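Local coordinates for extracellular solute-binding protein family 1 (Alicyclobacillus acidocaldarius subsp. acidocaldarius, PDB 4OVJ) that probably binds an extracellular solute, perhaps a sugar, and delivers it to an ABC-type importer in the membrane, at residues A[79-92]-A[294-306]. Numbering follows the deposited sequence. Where two conformers were deposited one is given.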
loop_
_atom_site.group_PDB
_atom_site.type_symbol
_atom_site.label_atom_id
_atom_site.label_comp_id
_atom_site.label_asym_id
_atom_site.label_seq_id
_atom_site.Cartn_x
_atom_site.Cartn_y
_atom_site.Cartn_z
ATOM N N GLY A 79 -19.532 -12.698 -22.190
ATOM C CA GLY A 79 -19.803 -14.003 -21.572
ATOM C C GLY A 79 -18.569 -14.885 -21.404
ATOM O O GLY A 79 -18.696 -16.041 -21.017
ATOM N N ASN A 80 -17.372 -14.350 -21.661
ATOM C CA ASN A 80 -16.154 -15.159 -21.606
ATOM C C ASN A 80 -15.279 -14.859 -20.391
ATOM O O ASN A 80 -14.059 -15.034 -20.460
ATOM C CB ASN A 80 -15.316 -14.960 -22.876
ATOM C CG ASN A 80 -16.040 -15.398 -24.133
ATOM O OD1 ASN A 80 -16.161 -14.632 -25.094
ATOM N ND2 ASN A 80 -16.523 -16.630 -24.137
ATOM N N ALA A 81 -15.882 -14.419 -19.284
ATOM C CA ALA A 81 -15.097 -14.132 -18.081
ATOM C C ALA A 81 -14.382 -15.372 -17.571
ATOM O O ALA A 81 -14.947 -16.450 -17.569
ATOM C CB ALA A 81 -15.974 -13.573 -16.977
ATOM N N PRO A 82 -13.139 -15.217 -17.104
ATOM C CA PRO A 82 -12.519 -16.351 -16.412
ATOM C C PRO A 82 -13.194 -16.596 -15.077
ATOM O O PRO A 82 -13.737 -15.657 -14.479
ATOM C CB PRO A 82 -11.070 -15.904 -16.169
ATOM C CG PRO A 82 -11.034 -14.456 -16.446
ATOM C CD PRO A 82 -12.311 -14.002 -17.083
ATOM N N ASP A 83 -13.123 -17.831 -14.588
ATOM C CA ASP A 83 -13.702 -18.174 -13.288
ATOM C C ASP A 83 -13.090 -17.403 -12.137
ATOM O O ASP A 83 -13.794 -17.011 -11.220
ATOM C CB ASP A 83 -13.557 -19.661 -13.001
ATOM C CG ASP A 83 -14.292 -20.508 -14.009
ATOM O OD1 ASP A 83 -15.540 -20.405 -14.086
ATOM O OD2 ASP A 83 -13.616 -21.245 -14.748
ATOM N N ILE A 84 -11.770 -17.240 -12.166
ATOM C CA ILE A 84 -11.065 -16.435 -11.176
ATOM C C ILE A 84 -10.362 -15.294 -11.900
ATOM O O ILE A 84 -9.735 -15.499 -12.942
ATOM C CB ILE A 84 -10.032 -17.258 -10.387
ATOM C CG1 ILE A 84 -10.718 -18.412 -9.644
ATOM C CG2 ILE A 84 -9.279 -16.362 -9.410
ATOM C CD1 ILE A 84 -10.724 -19.712 -10.418
HETATM N N MSE A 85 -10.495 -14.094 -11.343
HETATM C CA MSE A 85 -10.002 -12.874 -11.960
HETATM C C MSE A 85 -9.188 -12.138 -10.946
HETATM O O MSE A 85 -9.667 -11.833 -9.851
HETATM C CB MSE A 85 -11.158 -11.952 -12.350
HETATM C CG MSE A 85 -11.764 -12.296 -13.708
HETATM SE SE MSE A 85 -13.402 -11.225 -14.007
HETATM C CE MSE A 85 -14.627 -12.469 -13.107
ATOM N N GLN A 86 -7.954 -11.825 -11.293
ATOM C CA GLN A 86 -7.202 -10.856 -10.518
ATOM C C GLN A 86 -7.875 -9.493 -10.772
ATOM O O GLN A 86 -8.255 -9.176 -11.903
ATOM C CB GLN A 86 -5.735 -10.867 -10.906
ATOM C CG GLN A 86 -4.797 -10.225 -9.909
ATOM C CD GLN A 86 -3.369 -10.507 -10.311
ATOM O OE1 GLN A 86 -2.822 -11.572 -10.034
ATOM N NE2 GLN A 86 -2.784 -9.588 -11.017
HETATM N N MSE A 87 -8.080 -8.729 -9.705
HETATM C CA MSE A 87 -8.861 -7.499 -9.762
HETATM C C MSE A 87 -8.086 -6.402 -9.087
HETATM O O MSE A 87 -7.254 -6.656 -8.216
HETATM C CB MSE A 87 -10.206 -7.786 -9.106
HETATM C CG MSE A 87 -11.205 -6.629 -9.061
HETATM SE SE MSE A 87 -11.697 -5.960 -10.843
HETATM C CE MSE A 87 -11.950 -7.603 -11.891
ATOM N N ASP A 88 -8.355 -5.174 -9.509
ATOM C CA ASP A 88 -7.715 -4.000 -8.953
ATOM C C ASP A 88 -8.742 -3.090 -8.272
ATOM O O ASP A 88 -9.910 -3.016 -8.676
ATOM C CB ASP A 88 -6.994 -3.200 -10.023
ATOM C CG ASP A 88 -6.125 -2.089 -9.420
ATOM O OD1 ASP A 88 -5.054 -2.407 -8.845
ATOM O OD2 ASP A 88 -6.517 -0.902 -9.513
ATOM N N TYR A 89 -8.283 -2.384 -7.247
ATOM C CA TYR A 89 -9.122 -1.446 -6.495
ATOM C C TYR A 89 -9.823 -0.422 -7.388
ATOM O O TYR A 89 -10.972 -0.052 -7.124
ATOM C CB TYR A 89 -8.274 -0.745 -5.425
ATOM C CG TYR A 89 -9.051 -0.055 -4.328
ATOM C CD1 TYR A 89 -10.100 -0.692 -3.669
ATOM C CD2 TYR A 89 -8.717 1.234 -3.931
ATOM C CE1 TYR A 89 -10.806 -0.059 -2.658
ATOM C CE2 TYR A 89 -9.407 1.878 -2.921
ATOM C CZ TYR A 89 -10.460 1.231 -2.287
ATOM O OH TYR A 89 -11.151 1.875 -1.289
ATOM N N GLU A 90 -9.145 0.022 -8.440
ATOM C CA GLU A 90 -9.701 0.989 -9.399
ATOM C C GLU A 90 -10.968 0.490 -10.125
ATOM O O GLU A 90 -11.850 1.292 -10.480
ATOM C CB GLU A 90 -8.627 1.355 -10.442
ATOM C CG GLU A 90 -9.125 2.267 -11.562
ATOM C CD GLU A 90 -8.031 2.756 -12.497
ATOM O OE1 GLU A 90 -6.871 2.287 -12.398
ATOM O OE2 GLU A 90 -8.348 3.619 -13.348
ATOM N N TYR A 91 -11.040 -0.812 -10.372
ATOM C CA TYR A 91 -12.078 -1.383 -11.223
ATOM C C TYR A 91 -13.116 -2.249 -10.522
ATOM O O TYR A 91 -14.136 -2.618 -11.122
ATOM C CB TYR A 91 -11.414 -2.204 -12.317
ATOM C CG TYR A 91 -10.637 -1.371 -13.318
ATOM C CD1 TYR A 91 -11.258 -0.379 -14.059
ATOM C CD2 TYR A 91 -9.287 -1.577 -13.512
ATOM C CE1 TYR A 91 -10.546 0.382 -14.972
ATOM C CE2 TYR A 91 -8.569 -0.837 -14.426
ATOM C CZ TYR A 91 -9.195 0.140 -15.150
ATOM O OH TYR A 91 -8.464 0.867 -16.052
ATOM N N ILE A 92 -12.892 -2.565 -9.255
ATOM C CA ILE A 92 -13.751 -3.525 -8.581
ATOM C C ILE A 92 -15.196 -3.017 -8.476
ATOM O O ILE A 92 -16.130 -3.801 -8.646
ATOM C CB ILE A 92 -13.173 -3.961 -7.211
ATOM C CG1 ILE A 92 -13.960 -5.157 -6.664
ATOM C CG2 ILE A 92 -13.127 -2.798 -6.230
ATOM C CD1 ILE A 92 -13.247 -5.873 -5.539
ATOM N N PRO A 294 -4.335 -2.493 -0.270
ATOM C CA PRO A 294 -4.387 -3.778 -0.954
ATOM C C PRO A 294 -3.685 -3.691 -2.304
ATOM O O PRO A 294 -3.991 -2.809 -3.115
ATOM C CB PRO A 294 -5.887 -4.019 -1.110
ATOM C CG PRO A 294 -6.461 -2.649 -1.255
ATOM C CD PRO A 294 -5.590 -1.725 -0.442
ATOM N N SER A 295 -2.726 -4.573 -2.556
ATOM C CA SER A 295 -1.988 -4.498 -3.808
ATOM C C SER A 295 -2.907 -4.817 -4.983
ATOM O O SER A 295 -2.872 -4.162 -6.022
ATOM C CB SER A 295 -0.834 -5.487 -3.791
ATOM O OG SER A 295 -0.001 -5.209 -2.682
ATOM N N GLN A 296 -3.689 -5.863 -4.795
ATOM C CA GLN A 296 -4.589 -6.407 -5.805
ATOM C C GLN A 296 -5.573 -7.276 -5.057
ATOM O O GLN A 296 -5.472 -7.413 -3.845
ATOM C CB GLN A 296 -3.877 -7.284 -6.847
ATOM C CG GLN A 296 -2.434 -6.991 -7.166
ATOM C CD GLN A 296 -1.820 -8.061 -8.033
ATOM O OE1 GLN A 296 -2.140 -9.258 -7.894
ATOM N NE2 GLN A 296 -0.938 -7.657 -8.924
ATOM N N PHE A 297 -6.516 -7.862 -5.777
ATOM C CA PHE A 297 -7.554 -8.709 -5.209
ATOM C C PHE A 297 -7.714 -9.974 -6.031
ATOM O O PHE A 297 -7.488 -9.965 -7.240
ATOM C CB PHE A 297 -8.929 -8.026 -5.242
ATOM C CG PHE A 297 -9.030 -6.783 -4.433
ATOM C CD1 PHE A 297 -8.548 -5.583 -4.929
ATOM C CD2 PHE A 297 -9.668 -6.787 -3.194
ATOM C CE1 PHE A 297 -8.630 -4.424 -4.181
ATOM C CE2 PHE A 297 -9.772 -5.620 -2.457
ATOM C CZ PHE A 297 -9.237 -4.443 -2.945
ATOM N N TRP A 298 -8.162 -11.043 -5.374
ATOM C CA TRP A 298 -8.723 -12.197 -6.059
ATOM C C TRP A 298 -10.243 -12.048 -6.065
ATOM O O TRP A 298 -10.847 -11.824 -5.022
ATOM C CB TRP A 298 -8.384 -13.511 -5.361
ATOM C CG TRP A 298 -6.945 -13.772 -5.119
ATOM C CD1 TRP A 298 -6.389 -14.103 -3.923
ATOM C CD2 TRP A 298 -5.869 -13.736 -6.065
ATOM N NE1 TRP A 298 -5.042 -14.288 -4.060
ATOM C CE2 TRP A 298 -4.691 -14.065 -5.364
ATOM C CE3 TRP A 298 -5.781 -13.456 -7.434
ATOM C CZ2 TRP A 298 -3.449 -14.110 -5.983
ATOM C CZ3 TRP A 298 -4.546 -13.515 -8.046
ATOM C CH2 TRP A 298 -3.401 -13.842 -7.322
ATOM N N SER A 299 -10.840 -12.208 -7.245
ATOM C CA SER A 299 -12.283 -12.185 -7.406
ATOM C C SER A 299 -12.712 -13.431 -8.199
ATOM O O SER A 299 -11.915 -14.041 -8.922
ATOM C CB SER A 299 -12.709 -10.917 -8.145
ATOM O OG SER A 299 -12.490 -9.728 -7.385
ATOM N N ILE A 300 -13.972 -13.797 -8.051
ATOM C CA ILE A 300 -14.550 -14.938 -8.737
ATOM C C ILE A 300 -15.712 -14.453 -9.607
ATOM O O ILE A 300 -16.488 -13.592 -9.198
ATOM C CB ILE A 300 -15.027 -16.003 -7.733
ATOM C CG1 ILE A 300 -13.846 -16.531 -6.924
ATOM C CG2 ILE A 300 -15.734 -17.173 -8.433
ATOM C CD1 ILE A 300 -14.221 -17.443 -5.776
ATOM N N TYR A 301 -15.829 -15.028 -10.803
ATOM C CA TYR A 301 -16.922 -14.705 -11.713
ATOM C C TYR A 301 -18.262 -15.066 -11.090
ATOM O O TYR A 301 -18.444 -16.185 -10.611
ATOM C CB TYR A 301 -16.738 -15.488 -13.005
ATOM C CG TYR A 301 -17.707 -15.202 -14.124
ATOM C CD1 TYR A 301 -18.225 -13.933 -14.330
ATOM C CD2 TYR A 301 -18.051 -16.211 -15.021
ATOM C CE1 TYR A 301 -19.097 -13.679 -15.382
ATOM C CE2 TYR A 301 -18.905 -15.968 -16.078
ATOM C CZ TYR A 301 -19.426 -14.707 -16.258
ATOM O OH TYR A 301 -20.283 -14.482 -17.315
ATOM N N SER A 302 -19.217 -14.138 -11.142
ATOM C CA SER A 302 -20.527 -14.376 -10.548
ATOM C C SER A 302 -21.207 -15.598 -11.157
ATOM O O SER A 302 -22.000 -16.252 -10.494
ATOM C CB SER A 302 -21.436 -13.162 -10.753
ATOM O OG SER A 302 -21.523 -12.845 -12.133
ATOM N N LYS A 303 -20.915 -15.880 -12.420
ATOM C CA LYS A 303 -21.597 -16.956 -13.139
ATOM C C LYS A 303 -20.736 -18.186 -13.333
ATOM O O LYS A 303 -21.032 -19.030 -14.184
ATOM C CB LYS A 303 -22.102 -16.449 -14.488
ATOM C CG LYS A 303 -23.086 -15.305 -14.352
ATOM C CD LYS A 303 -23.526 -14.846 -15.728
ATOM C CE LYS A 303 -24.111 -13.458 -15.722
ATOM N NZ LYS A 303 -24.340 -13.043 -17.131
ATOM N N THR A 304 -19.686 -18.324 -12.532
ATOM C CA THR A 304 -18.871 -19.517 -12.624
ATOM C C THR A 304 -19.736 -20.763 -12.395
ATOM O O THR A 304 -20.620 -20.775 -11.540
ATOM C CB THR A 304 -17.679 -19.523 -11.646
ATOM O OG1 THR A 304 -16.947 -20.730 -11.840
ATOM C CG2 THR A 304 -18.115 -19.469 -10.184
ATOM N N LYS A 305 -19.476 -21.803 -13.176
ATOM C CA LYS A 305 -20.140 -23.084 -12.979
ATOM C C LYS A 305 -19.617 -23.836 -11.759
ATOM O O LYS A 305 -20.263 -24.782 -11.298
ATOM C CB LYS A 305 -19.974 -23.950 -14.230
ATOM C CG LYS A 305 -20.656 -23.334 -15.437
ATOM C CD LYS A 305 -20.438 -24.131 -16.706
ATOM C CE LYS A 305 -21.118 -23.444 -17.879
ATOM N NZ LYS A 305 -20.568 -23.935 -19.170
ATOM N N TYR A 306 -18.469 -23.402 -11.232
ATOM C CA TYR A 306 -17.744 -24.141 -10.196
ATOM C C TYR A 306 -17.380 -23.267 -9.000
ATOM O O TYR A 306 -16.200 -23.159 -8.635
ATOM C CB TYR A 306 -16.479 -24.731 -10.812
ATOM C CG TYR A 306 -16.752 -25.510 -12.069
ATOM C CD1 TYR A 306 -17.606 -26.608 -12.052
ATOM C CD2 TYR A 306 -16.178 -25.133 -13.281
ATOM C CE1 TYR A 306 -17.862 -27.328 -13.208
ATOM C CE2 TYR A 306 -16.430 -25.841 -14.440
ATOM C CZ TYR A 306 -17.274 -26.932 -14.394
ATOM O OH TYR A 306 -17.515 -27.627 -15.539
HETATM O O HOH W 1 -17.630 -21.572 -15.313
HETATM O O HOH W 2 0.451 -9.127 -10.830
HETATM O O HOH W 3 -5.709 -3.075 -6.161
#
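Y301 lays its ring flat against a single methyl group: A81 CB stands 3.4 Å from the ring centroid and 10° off the normal, a CH-pi contact, while the backbone N of K303 covers the opposite face. A chi1 of -175° puts CG anti to the backbone N and lays the ring over A81, and M85 CE packs against Y301 CB at 3.7 Å. A serine here would probably leave the A81 methyl without the ring face it packs against, while M85 CE would keep its contact with CB. Beside it, Y301 N donates to D83 O at 2.9 Å, and T304 OG1 meets D83 OD1 at 2.7 Å from above the carboxylate plane; a water links OD1 onward to K305 N, and OD2 accepts from T28 N. Along the strands, M85 and S299, then M87 and F297, form hydrogen-bonded pairs, each with two reciprocal N-H...O bonds, as expected of antiparallel pairing; M85 N to S299 O is 2.8 Å. The F297 ring takes M87 O at its edge, 3.7 Å from CD1, and I92 CD1 over one face. Q86 and Q296 cross with amide planes 40° apart and do not bond directly: R331 binds the oxygen of each, and a water bridges their NE2 atoms. Strand 84-87 pairs parallel with 25-31 and, along its other edge, antiparallel with 293-300, within the mixed sheet of a periplasmic-binding-protein-like lobe.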